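Local coordinates for protein succinylglutamate desuccinylase (Vibrio parahaemolyticus, PDB 2BCO) that probably hydrolyses N-succinylglutamate to succinate and glutamate with one zinc ion per subunit, the fifth and last step of the AST route of arginine breakdown, at residues Asp65-Ala68 with Pro69-Leu72; Arg222-Ile226 with Gly227-Leu231. All blocks are in the same frame, centred on the assembly; numbering follows the deposited sequence.

Contact 1: residues Asp65-Ala68 with Pro69-Leu72. With ZN (zinc ion), chain C.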
loop_
_atom_site.group_PDB
_atom_site.type_symbol
_atom_site.label_atom_id
_atom_site.label_comp_id
_atom_site.label_asym_id
_atom_site.label_seq_id
_atom_site.Cartn_x
_atom_site.Cartn_y
_atom_site.Cartn_z
ATOM N N ASP A 65 -12.908 -1.533 -4.037
ATOM C CA ASP A 65 -13.262 -0.252 -4.651
ATOM C C ASP A 65 -12.118 0.739 -4.920
ATOM O O ASP A 65 -12.364 1.842 -5.385
ATOM C CB ASP A 65 -14.360 0.439 -3.822
ATOM C CG ASP A 65 -13.997 0.568 -2.352
ATOM O OD1 ASP A 65 -12.891 0.141 -1.951
ATOM O OD2 ASP A 65 -14.825 1.098 -1.583
ATOM N N GLU A 66 -10.876 0.359 -4.654
ATOM C CA GLU A 66 -9.749 1.275 -4.889
ATOM C C GLU A 66 -9.102 0.973 -6.238
ATOM O O GLU A 66 -8.017 0.400 -6.327
ATOM C CB GLU A 66 -8.769 1.153 -3.716
ATOM C CG GLU A 66 -9.415 1.692 -2.439
ATOM C CD GLU A 66 -8.691 1.297 -1.181
ATOM O OE1 GLU A 66 -7.496 0.950 -1.269
ATOM O OE2 GLU A 66 -9.315 1.344 -0.103
ATOM N N THR A 67 -9.792 1.407 -7.288
ATOM C CA THR A 67 -9.419 1.130 -8.665
ATOM C C THR A 67 -8.273 1.844 -9.371
ATOM O O THR A 67 -7.621 1.235 -10.216
ATOM C CB THR A 67 -10.681 1.240 -9.569
ATOM O OG1 THR A 67 -11.038 2.621 -9.736
ATOM C CG2 THR A 67 -11.868 0.505 -8.913
ATOM N N ALA A 68 -8.033 3.117 -9.059
ATOM C CA ALA A 68 -6.963 3.878 -9.714
ATOM C C ALA A 68 -5.640 3.112 -9.871
ATOM O O ALA A 68 -5.092 3.031 -10.971
ATOM C CB ALA A 68 -6.725 5.202 -8.976
ATOM N N PRO A 69 -5.107 2.538 -8.781
ATOM C CA PRO A 69 -3.844 1.806 -8.930
ATOM C C PRO A 69 -3.982 0.596 -9.854
ATOM O O PRO A 69 -3.029 0.219 -10.546
ATOM C CB PRO A 69 -3.499 1.403 -7.495
ATOM C CG PRO A 69 -4.152 2.478 -6.675
ATOM C CD PRO A 69 -5.493 2.631 -7.365
HETATM N N MSE A 70 -5.166 -0.011 -9.853
HETATM C CA MSE A 70 -5.423 -1.169 -10.697
HETATM C C MSE A 70 -5.283 -0.742 -12.153
HETATM O O MSE A 70 -4.718 -1.474 -12.968
HETATM C CB MSE A 70 -6.833 -1.717 -10.438
HETATM C CG MSE A 70 -7.133 -1.992 -8.971
HETATM SE SE MSE A 70 -8.873 -2.809 -8.637
HETATM C CE MSE A 70 -9.815 -2.173 -10.211
ATOM N N GLU A 71 -5.790 0.450 -12.471
ATOM C CA GLU A 71 -5.709 0.984 -13.829
ATOM C C GLU A 71 -4.250 1.248 -14.191
ATOM O O GLU A 71 -3.826 0.945 -15.305
ATOM C CB GLU A 71 -6.506 2.293 -13.968
ATOM C CG GLU A 71 -8.009 2.182 -13.718
ATOM C CD GLU A 71 -8.811 3.236 -14.503
ATOM O OE1 GLU A 71 -9.557 4.035 -13.884
ATOM O OE2 GLU A 71 -8.681 3.259 -15.751
ATOM N N LEU A 72 -3.485 1.809 -13.249
ATOM C CA LEU A 72 -2.063 2.092 -13.494
ATOM C C LEU A 72 -1.309 0.792 -13.736
ATOM O O LEU A 72 -0.489 0.701 -14.649
ATOM C CB LEU A 72 -1.428 2.831 -12.308
ATOM C CG LEU A 72 -1.989 4.222 -12.002
ATOM C CD1 LEU A 72 -1.143 4.880 -10.922
ATOM C CD2 LEU A 72 -2.001 5.081 -13.288
HETATM ZN ZN ZN C . -7.146 0.592 0.966
HETATM O O HOH W 1 -7.474 2.630 2.482
#

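Contact 2: residues Arg222-Ile226 with Gly227-Leu231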
loop_
_atom_site.group_PDB
_atom_site.type_symbol
_atom_site.label_atom_id
_atom_site.label_comp_id
_atom_site.label_asym_id
_atom_site.label_seq_id
_atom_site.Cartn_x
_atom_site.Cartn_y
_atom_site.Cartn_z
ATOM N N ARG A 222 -8.355 9.018 -4.193
ATOM C CA ARG A 222 -9.605 8.589 -3.566
ATOM C C ARG A 222 -10.226 7.463 -4.375
ATOM O O ARG A 222 -9.793 7.192 -5.498
ATOM C CB ARG A 222 -10.579 9.773 -3.529
ATOM C CG ARG A 222 -10.039 10.992 -2.797
ATOM C CD ARG A 222 -10.241 10.842 -1.307
ATOM N NE ARG A 222 -11.653 10.977 -0.949
ATOM C CZ ARG A 222 -12.305 12.135 -0.926
ATOM N NH1 ARG A 222 -11.668 13.267 -1.231
ATOM N NH2 ARG A 222 -13.593 12.167 -0.607
ATOM N N VAL A 223 -11.241 6.814 -3.812
ATOM C CA VAL A 223 -11.913 5.732 -4.515
ATOM C C VAL A 223 -12.875 6.267 -5.583
ATOM O O VAL A 223 -13.536 7.287 -5.391
ATOM C CB VAL A 223 -12.718 4.818 -3.537
ATOM C CG1 VAL A 223 -11.880 4.503 -2.311
ATOM C CG2 VAL A 223 -14.013 5.472 -3.134
ATOM N N ALA A 224 -12.933 5.569 -6.710
ATOM C CA ALA A 224 -13.822 5.930 -7.808
ATOM C C ALA A 224 -13.878 4.724 -8.715
ATOM O O ALA A 224 -13.012 3.852 -8.643
ATOM C CB ALA A 224 -13.287 7.155 -8.567
ATOM N N ARG A 225 -14.892 4.661 -9.571
ATOM C CA ARG A 225 -15.024 3.526 -10.471
ATOM C C ARG A 225 -13.909 3.525 -11.506
ATOM O O ARG A 225 -13.237 4.535 -11.723
ATOM C CB ARG A 225 -16.376 3.561 -11.191
ATOM C CG ARG A 225 -17.571 3.808 -10.277
ATOM C CD ARG A 225 -18.898 3.778 -11.036
ATOM N NE ARG A 225 -20.021 4.020 -10.142
ATOM C CZ ARG A 225 -20.456 5.225 -9.785
ATOM N NH1 ARG A 225 -19.879 6.327 -10.259
ATOM N NH2 ARG A 225 -21.444 5.330 -8.915
ATOM N N ILE A 226 -13.706 2.372 -12.126
ATOM C CA ILE A 226 -12.715 2.221 -13.168
ATOM C C ILE A 226 -13.133 3.110 -14.359
ATOM O O ILE A 226 -14.310 3.136 -14.742
ATOM C CB ILE A 226 -12.641 0.741 -13.610
ATOM C CG1 ILE A 226 -12.084 -0.107 -12.461
ATOM C CG2 ILE A 226 -11.815 0.611 -14.872
ATOM C CD1 ILE A 226 -11.951 -1.608 -12.763
ATOM N N GLY A 227 -12.165 3.829 -14.925
ATOM C CA GLY A 227 -12.431 4.710 -16.044
ATOM C C GLY A 227 -12.989 6.042 -15.579
ATOM O O GLY A 227 -13.305 6.917 -16.389
ATOM N N GLU A 228 -13.113 6.198 -14.264
ATOM C CA GLU A 228 -13.653 7.424 -13.698
ATOM C C GLU A 228 -12.735 8.008 -12.620
ATOM O O GLU A 228 -13.179 8.777 -11.769
ATOM C CB GLU A 228 -15.061 7.155 -13.127
ATOM C CG GLU A 228 -16.088 6.733 -14.190
ATOM C CD GLU A 228 -17.483 6.444 -13.629
ATOM O OE1 GLU A 228 -17.787 6.823 -12.475
ATOM O OE2 GLU A 228 -18.292 5.841 -14.366
ATOM N N ASN A 229 -11.453 7.648 -12.667
ATOM C CA ASN A 229 -10.484 8.151 -11.693
ATOM C C ASN A 229 -9.769 9.418 -12.160
ATOM O O ASN A 229 -9.713 9.719 -13.353
ATOM C CB ASN A 229 -9.428 7.079 -11.379
ATOM C CG ASN A 229 -9.954 5.992 -10.456
ATOM O OD1 ASN A 229 -10.367 6.267 -9.329
ATOM N ND2 ASN A 229 -9.940 4.757 -10.930
ATOM N N ALA A 230 -9.219 10.157 -11.203
ATOM C CA ALA A 230 -8.475 11.384 -11.495
ATOM C C ALA A 230 -7.023 10.975 -11.762
ATOM O O ALA A 230 -6.105 11.422 -11.083
ATOM C CB ALA A 230 -8.556 12.337 -10.292
ATOM N N LEU A 231 -6.841 10.128 -12.771
ATOM C CA LEU A 231 -5.537 9.576 -13.145
ATOM C C LEU A 231 -4.348 10.516 -13.327
ATOM O O LEU A 231 -3.214 10.147 -13.008
ATOM C CB LEU A 231 -5.695 8.714 -14.406
ATOM C CG LEU A 231 -5.823 7.193 -14.232
ATOM C CD1 LEU A 231 -6.543 6.846 -12.946
ATOM C CD2 LEU A 231 -6.555 6.606 -15.429
HETATM O O HOH W 2 -9.732 8.833 -8.548
HETATM O O HOH W 3 -10.076 4.688 -7.264
HETATM O O HOH W 4 -16.608 6.906 -9.878
#

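Contact 1: residues Asp65-Ala68 with Pro69-Leu72
Thr67 and Met70, the latter a selenomethionine, meet where the loop ending at Thr67 runs into helix 68-81. Their side chains meet through apolar atoms: the selenomethionine chain bends at its last torsion (chi3 -26°) and folds its methyl CE back against CB of Thr67, at 3.6 Å, with CG2 touched as well. Backbone bonds start the helix. The carbonyl O of Thr67 takes the N-H of Glu71 at 3.0 Å and, weakly, that of Met70, while Ala68 O receives Leu72 N at 3.0 Å. Proline suits position 69, for a first-turn residue need not donate an N-H to an earlier carbonyl. The loop also supplies a metal ligand. Glu66 chelates zinc with both carboxylate oxygens, OE1 at 2.3 Å and OE2 at 2.5 Å, and a water lies 2.6 Å from the zinc ion; His63 and His155 complete the site, and the backbone N-H of Cys156 bonds to OE1. The turn thus links the loop after strand 55-60 that carries Glu66 to helix 68-81, with the small Ala68 and the Pro69 ring lying against strand 149-157 and Leu72 on helix 235-245.

Contact 2: residues Arg222-Ile226 with Gly227-Leu231
The guanidinium group of Arg225 meets the carboxylate of Glu228 at its edge: NH1 donates to OE1 at 3.1 Å, in a salt bridge whose acceptor lies almost in the guanidinium plane. OE1 uses its syn lone pair, on the side of the other carboxylate oxygen, yet the two flat groups are turned 61° apart, and a single N-H joins them. Both side chains run extended and side by side in the same direction, which brings CD of Arg225 to 3.5 Å from OE1 of Glu228. Long, flexible, charged residues suit this surface position. A water donates to the same OE1 and accepts the backbone N-H of Arg225, so the carboxylate is tied to the main chain of its partner as well.

The amide of Asn229 turns inward across the loop. Its OD1 lies 3.1 Å from CB of Ala224, a close approach that the small methyl allows. Two waters lie within hydrogen-bonding distance of OD1; one, 2.6 Å from OD1, also lies by Arg222 O, the other accepts the N-H of Ala230, and their protons cannot serve every acceptor in reach. The opposite end of the amide, ND2, is hydrogen-bonded to Thr67 and Glu71, so an asparagine can serve the loop waters and a neighbouring helix at once.

Between the two charged residues the chain reverses. Glu228 N bonds to Arg225 O at 3.0 Å, reaching it from above the carbonyl plane. Gly227 has a positive phi of 82°, a backbone shape that glycine adopts readily. Ile226, at the other central position, packs its apolar side chain on helices 10-15 and 68-81. Ala230 centres an inverse gamma turn just beyond. Arg225 to Glu228 form a type II beta turn, with its hallmark glycine third, in the loop between strand 214-220 and helix 235-245.

In the fold
From the N terminus, strand 55-60 leads into the loop that carries Glu66, and contact 1 makes the short step from that loop into helix 68-81. Much later strand 214-220 ends, and contact 2 closes the tight turn in the loop before helix 235-245. The two are in series, neither nested nor crossed, but their centres lie only about 7 Å apart. Thr67 OG1 probably hydrogen-bonds to Ala224 O at 2.6 Å and to Asn229 ND2, and Glu71 OE1 bonds to Gly227 N; Met70 CE packs on Ile226 CD1. The residue next to zinc-binding Glu66 is therefore fastened to the later loop, joining two parts of the catalytic domain that are far apart in sequence, near the zinc site.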